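Local coordinates for protein RNA-dependent RNA polymerase (Qualyub virus, PDB 6DWX) that probably acts, through an OTU-like cysteine protease domain of the viral polymerase protein, to remove ubiquitin or related modifiers from host proteins, at residues 15-20 against 128-133; 109-114 against 139-144. One frame throughout, in Å; residues are numbered along the deposited sequence.

How the interactions relate
Both contacts reach one mixed sheet, their centres about 11 Å apart. Interaction 1 pairs strands 17-25 and 125-132 near one side of it; interaction 2 joins the exit of helix 101-111 to the start of strand 141-146. Strand 115-120, entered directly after Thr114, runs between 125-132 and 141-146 and so connects the two sites. Their segments alternate along the chain (15-20, 109-114, 128-133, 139-144), so residues far apart in sequence meet at the same sheet of this OTU-like domain. They also touch directly: Asp15 OD2 forms a 2.6 Å salt bridge with Lys109 NZ, and the Thr114 CG2 methyl packs against Trp132 O and Arg131 CG.

Interaction 1 of 2, residues 15-20 against 128-133; sequences DNCSQA and QGIRWG
Cys17 lies over one face of the Trp132 indole, its SG 4.1 Å from the centroid of the five-membered ring and 23° off the normal, a sulfur-aromatic contact with a CH-pi approach from CB beside it. Asn16 OD1 comes instead to the rim, 3.5 Å from Trp132 CD1 and near the ring plane, although the amide itself is turned 64° from the indole; its ND2 is held by Ser108 OG. The flat end of Arg131 takes Ser18 OG at its edge, NE and NH2 each donating to it at 3.1 Å and within the guanidinium plane. A bend at chi3 (65°) turns the otherwise extended arginine chain back to this hydroxyl, and Gly133 O lies above one guanidinium face, offset toward its rim. The remaining amino group, NH1, reaches Gly135 O, and Trp10 adds a cation-pi contact.

Asn16 sits just before an antiparallel ladder between strands 17-25 and 125-132 of the OTU-like sheet. Ser18 with Arg131 and Ala20 with Gly129 are its hydrogen-bonded pairs; Cys17 with Trp132 and Gln19 with Ile130 are non-hydrogen-bonded. The latter four share one face, where Cys17 SG also meets Ile130 CG2 at 3.7 Å; Trp132 continues to Ala104 of helix 101-111. Ser18, Ala20 and Arg131 occupy the other face. Beyond the ladder, Gly133 N donates to Asn16 O at 3.0 Å, and a water within bonding distance of Asn16 O, Ser18 OG and Gly133 O has more acceptors in reach than protons, so it probably shares its bonds among them. At the opposite end, Gln128 NE2 approaches Gln19 CD to 3.4 Å, the two amides steeply inclined.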
loop_
_atom_site.group_PDB
_atom_site.type_symbol
_atom_site.label_atom_id
_atom_site.label_comp_id
_atom_site.label_asym_id
_atom_site.label_seq_id
_atom_site.Cartn_x
_atom_site.Cartn_y
_atom_site.Cartn_z
ATOM N N ASP A 15 13.691 -2.511 -7.767
ATOM C CA ASP A 15 12.666 -2.460 -8.807
ATOM C C ASP A 15 12.013 -1.076 -8.812
ATOM O O ASP A 15 12.732 -0.091 -8.979
ATOM C CB ASP A 15 11.660 -3.601 -8.602
ATOM C CG ASP A 15 10.673 -3.731 -9.753
ATOM O OD1 ASP A 15 11.102 -3.657 -10.929
ATOM O OD2 ASP A 15 9.459 -3.911 -9.469
ATOM N N ASN A 16 10.693 -0.956 -8.584
ATOM C CA ASN A 16 10.044 0.357 -8.566
ATOM C C ASN A 16 9.857 0.906 -7.147
ATOM O O ASN A 16 9.096 1.861 -6.948
ATOM C CB ASN A 16 8.707 0.331 -9.334
ATOM C CG ASN A 16 7.565 -0.347 -8.561
ATOM O OD1 ASN A 16 7.794 -1.173 -7.671
ATOM N ND2 ASN A 16 6.323 -0.019 -8.934
ATOM N N CYS A 17 10.604 0.377 -6.183
ATOM C CA CYS A 17 10.457 0.712 -4.776
ATOM C C CYS A 17 11.606 1.607 -4.324
ATOM O O CYS A 17 12.775 1.317 -4.609
ATOM C CB CYS A 17 10.405 -0.559 -3.928
ATOM S SG CYS A 17 10.198 -0.212 -2.196
ATOM N N SER A 18 11.269 2.692 -3.622
ATOM C CA SER A 18 12.263 3.585 -3.047
ATOM C C SER A 18 11.818 3.964 -1.637
ATOM O O SER A 18 10.722 3.612 -1.183
ATOM C CB SER A 18 12.483 4.833 -3.918
ATOM O OG SER A 18 11.259 5.537 -4.102
ATOM N N GLN A 19 12.669 4.722 -0.954
ATOM C CA GLN A 19 12.536 4.900 0.476
ATOM C C GLN A 19 13.115 6.251 0.856
ATOM O O GLN A 19 14.034 6.751 0.201
ATOM C CB GLN A 19 13.235 3.765 1.218
ATOM C CG GLN A 19 13.239 3.914 2.695
ATOM C CD GLN A 19 14.512 3.406 3.305
ATOM O OE1 GLN A 19 14.834 2.218 3.195
ATOM N NE2 GLN A 19 15.261 4.305 3.951
ATOM N N ALA A 20 12.563 6.844 1.912
ATOM C CA ALA A 20 13.003 8.148 2.384
ATOM C C ALA A 20 12.957 8.161 3.902
ATOM O O ALA A 20 11.962 7.740 4.500
ATOM C CB ALA A 20 12.129 9.266 1.809
ATOM N N GLN A 128 9.390 7.692 8.262
ATOM C CA GLN A 128 9.895 6.985 7.097
ATOM C C GLN A 128 8.803 6.918 6.045
ATOM O O GLN A 128 7.622 6.769 6.368
ATOM C CB GLN A 128 10.359 5.566 7.448
ATOM C CG GLN A 128 11.178 4.941 6.335
ATOM C CD GLN A 128 11.368 3.432 6.479
ATOM O OE1 GLN A 128 10.532 2.728 7.048
ATOM N NE2 GLN A 128 12.473 2.933 5.937
ATOM N N GLY A 129 9.218 7.009 4.789
ATOM C CA GLY A 129 8.358 6.693 3.663
ATOM C C GLY A 129 8.941 5.559 2.840
ATOM O O GLY A 129 10.158 5.471 2.667
ATOM N N ILE A 130 8.065 4.690 2.342
ATOM C CA ILE A 130 8.400 3.696 1.333
ATOM C C ILE A 130 7.435 3.872 0.164
ATOM O O ILE A 130 6.215 3.920 0.362
ATOM C CB ILE A 130 8.333 2.262 1.895
ATOM C CG1 ILE A 130 9.300 2.119 3.071
ATOM C CG2 ILE A 130 8.642 1.242 0.791
ATOM C CD1 ILE A 130 9.200 0.786 3.788
ATOM N N ARG A 131 7.980 3.956 -1.050
ATOM C CA ARG A 131 7.236 4.371 -2.231
ATOM C C ARG A 131 7.369 3.330 -3.333
ATOM O O ARG A 131 8.472 2.846 -3.605
ATOM C CB ARG A 131 7.751 5.734 -2.735
ATOM C CG ARG A 131 7.061 6.236 -4.001
ATOM C CD ARG A 131 7.577 7.615 -4.414
ATOM N NE ARG A 131 8.984 7.507 -4.783
ATOM C CZ ARG A 131 9.553 8.168 -5.782
ATOM N NH1 ARG A 131 8.849 9.033 -6.501
ATOM N NH2 ARG A 131 10.826 7.950 -6.059
ATOM N N TRP A 132 6.246 2.990 -3.964
ATOM C CA TRP A 132 6.220 2.212 -5.198
ATOM C C TRP A 132 5.700 3.114 -6.309
ATOM O O TRP A 132 4.568 3.608 -6.235
ATOM C CB TRP A 132 5.347 0.965 -5.059
ATOM C CG TRP A 132 5.891 -0.067 -4.097
ATOM C CD1 TRP A 132 6.586 -1.200 -4.418
ATOM C CD2 TRP A 132 5.766 -0.067 -2.657
ATOM N NE1 TRP A 132 6.902 -1.899 -3.276
ATOM C CE2 TRP A 132 6.413 -1.229 -2.184
ATOM C CE3 TRP A 132 5.153 0.791 -1.730
ATOM C CZ2 TRP A 132 6.473 -1.555 -0.821
ATOM C CZ3 TRP A 132 5.226 0.473 -0.363
ATOM C CH2 TRP A 132 5.876 -0.694 0.074
ATOM N N GLY A 133 6.522 3.334 -7.328
ATOM C CA GLY A 133 6.203 4.254 -8.400
ATOM C C GLY A 133 7.074 5.499 -8.349
ATOM O O GLY A 133 7.812 5.751 -7.393
HETATM O O HOH W 1 9.789 4.440 -6.028
#

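Interaction 2 of 2, residues 109-114 against 139-144; sequences KLLKLT and TAINLL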
loop_
_atom_site.group_PDB
_atom_site.type_symbol
_atom_site.label_atom_id
_atom_site.label_comp_id
_atom_site.label_asym_id
_atom_site.label_seq_id
_atom_site.Cartn_x
_atom_site.Cartn_y
_atom_site.Cartn_z
ATOM N N LYS A 109 1.505 -1.107 -10.198
ATOM C CA LYS A 109 1.677 -1.483 -11.597
ATOM C C LYS A 109 0.342 -1.720 -12.286
ATOM O O LYS A 109 0.186 -1.366 -13.455
ATOM C CB LYS A 109 2.569 -2.718 -11.693
ATOM C CG LYS A 109 3.997 -2.431 -11.217
ATOM C CD LYS A 109 4.793 -3.693 -10.941
ATOM C CE LYS A 109 6.249 -3.342 -10.687
ATOM N NZ LYS A 109 7.065 -4.524 -10.263
ATOM N N LEU A 110 -0.636 -2.283 -11.570
ATOM C CA LEU A 110 -1.977 -2.438 -12.125
ATOM C C LEU A 110 -2.613 -1.082 -12.422
ATOM O O LEU A 110 -3.110 -0.848 -13.524
ATOM C CB LEU A 110 -2.845 -3.243 -11.157
ATOM C CG LEU A 110 -4.358 -3.155 -11.352
ATOM C CD1 LEU A 110 -4.773 -3.791 -12.695
ATOM C CD2 LEU A 110 -5.075 -3.811 -10.184
ATOM N N LEU A 111 -2.593 -0.166 -11.458
ATOM C CA LEU A 111 -3.288 1.106 -11.614
ATOM C C LEU A 111 -2.429 2.213 -12.224
ATOM O O LEU A 111 -2.954 3.306 -12.467
ATOM C CB LEU A 111 -3.826 1.582 -10.259
ATOM C CG LEU A 111 -4.655 0.602 -9.433
ATOM C CD1 LEU A 111 -4.821 1.145 -8.023
ATOM C CD2 LEU A 111 -6.014 0.357 -10.062
ATOM N N LYS A 112 -1.135 1.975 -12.467
ATOM C CA LYS A 112 -0.208 3.016 -12.940
ATOM C C LYS A 112 -0.238 4.222 -12.008
ATOM O O LYS A 112 -0.308 5.375 -12.438
ATOM C CB LYS A 112 -0.502 3.431 -14.395
ATOM C CG LYS A 112 -0.399 2.298 -15.465
ATOM C CD LYS A 112 0.554 1.180 -14.996
ATOM C CE LYS A 112 1.596 0.685 -16.024
ATOM N NZ LYS A 112 2.263 -0.585 -15.524
ATOM N N LEU A 113 -0.182 3.933 -10.709
ATOM C CA LEU A 113 -0.263 4.919 -9.638
ATOM C C LEU A 113 0.927 4.735 -8.709
ATOM O O LEU A 113 1.523 3.663 -8.642
ATOM C CB LEU A 113 -1.549 4.751 -8.805
ATOM C CG LEU A 113 -2.806 5.387 -9.372
ATOM C CD1 LEU A 113 -4.010 5.072 -8.506
ATOM C CD2 LEU A 113 -2.575 6.892 -9.497
ATOM N N THR A 114 1.246 5.779 -7.962
ATOM C CA THR A 114 2.243 5.672 -6.917
ATOM C C THR A 114 1.562 5.309 -5.590
ATOM O O THR A 114 0.459 5.779 -5.289
ATOM C CB THR A 114 3.031 6.985 -6.829
ATOM O OG1 THR A 114 3.732 7.176 -8.068
ATOM C CG2 THR A 114 4.054 6.955 -5.689
ATOM N N THR A 139 -0.335 12.823 -5.888
ATOM C CA THR A 139 -1.006 11.919 -6.810
ATOM C C THR A 139 -1.008 10.469 -6.333
ATOM O O THR A 139 -1.525 9.604 -7.044
ATOM C CB THR A 139 -0.320 11.975 -8.193
ATOM O OG1 THR A 139 0.989 11.354 -8.113
ATOM C CG2 THR A 139 -0.157 13.392 -8.631
ATOM N N ALA A 140 -0.423 10.178 -5.175
ATOM C CA ALA A 140 -0.225 8.815 -4.715
ATOM C C ALA A 140 -1.396 8.338 -3.854
ATOM O O ALA A 140 -2.188 9.124 -3.340
ATOM C CB ALA A 140 1.089 8.716 -3.923
ATOM N N ILE A 141 -1.503 7.023 -3.718
ATOM C CA ILE A 141 -2.252 6.437 -2.612
ATOM C C ILE A 141 -1.331 6.491 -1.396
ATOM O O ILE A 141 -0.329 5.772 -1.344
ATOM C CB ILE A 141 -2.684 4.999 -2.912
ATOM C CG1 ILE A 141 -3.307 4.898 -4.306
ATOM C CG2 ILE A 141 -3.619 4.479 -1.816
ATOM C CD1 ILE A 141 -3.794 3.487 -4.638
ATOM N N ASN A 142 -1.644 7.374 -0.443
ATOM C CA ASN A 142 -0.875 7.542 0.787
ATOM C C ASN A 142 -1.530 6.767 1.924
ATOM O O ASN A 142 -2.724 6.939 2.189
ATOM C CB ASN A 142 -0.787 9.015 1.174
ATOM C CG ASN A 142 -0.061 9.843 0.134
ATOM O OD1 ASN A 142 1.173 9.941 0.155
ATOM N ND2 ASN A 142 -0.820 10.444 -0.785
ATOM N N LEU A 143 -0.742 5.939 2.609
ATOM C CA LEU A 143 -1.224 5.130 3.722
ATOM C C LEU A 143 -0.397 5.418 4.966
ATOM O O LEU A 143 0.823 5.608 4.886
ATOM C CB LEU A 143 -1.154 3.631 3.393
ATOM C CG LEU A 143 -1.888 3.165 2.121
ATOM C CD1 LEU A 143 -1.889 1.647 2.027
ATOM C CD2 LEU A 143 -3.303 3.676 2.123
ATOM N N LEU A 144 -1.064 5.467 6.115
ATOM C CA LEU A 144 -0.381 5.567 7.397
ATOM C C LEU A 144 -0.198 4.144 7.910
ATOM O O LEU A 144 -1.179 3.458 8.213
ATOM C CB LEU A 144 -1.169 6.430 8.384
ATOM C CG LEU A 144 -0.377 6.933 9.595
ATOM C CD1 LEU A 144 0.559 8.102 9.215
ATOM C CD2 LEU A 144 -1.306 7.313 10.744
HETATM O O HOH W 2 0.194 8.429 -8.412
#
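One water is held by three groups across the contact: Thr114 N donates to it at 2.9 Å, it donates to Thr139 O, and it shares a bond with Thr139 OG1 at 3.0 Å. That hydroxyl is also bonded to Asn136 O. The other end of Thr114 is held directly, because its carbonyl O accepts Ile141 N at 2.8 Å, with an N-H...O angle of 152°. Both backbone polar atoms of Thr114 are thereby tied to segment 139-144, one through solvent and one without it.

Packing closes round this link. Thr114 has CG2 anti to its backbone N and OG1 beside it (chi1 -63°), a rotation that lays the methyl 3.9 Å from Ala140 CB and lets OG1 bond to Gly135 N. The CD1 methyl of Ile141 meets Leu113 CD1 at 4.2 Å, the two side chains crossing at about a right angle, and Leu111 CD1 touches the same methyl. Leu113 CD2 rests against Thr139 O at 3.8 Å.

The chain leaves helix 101-111 at Lys112, which has positive phi, and this helix-to-strand connection leads into strand 115-120, which runs parallel to strand 141-146 in the mixed sheet of the OTU-like domain; the two strands pair through Ile116 and Ile141, while Phe49 of helix 41-51 packs against both Leu113 and Ile141.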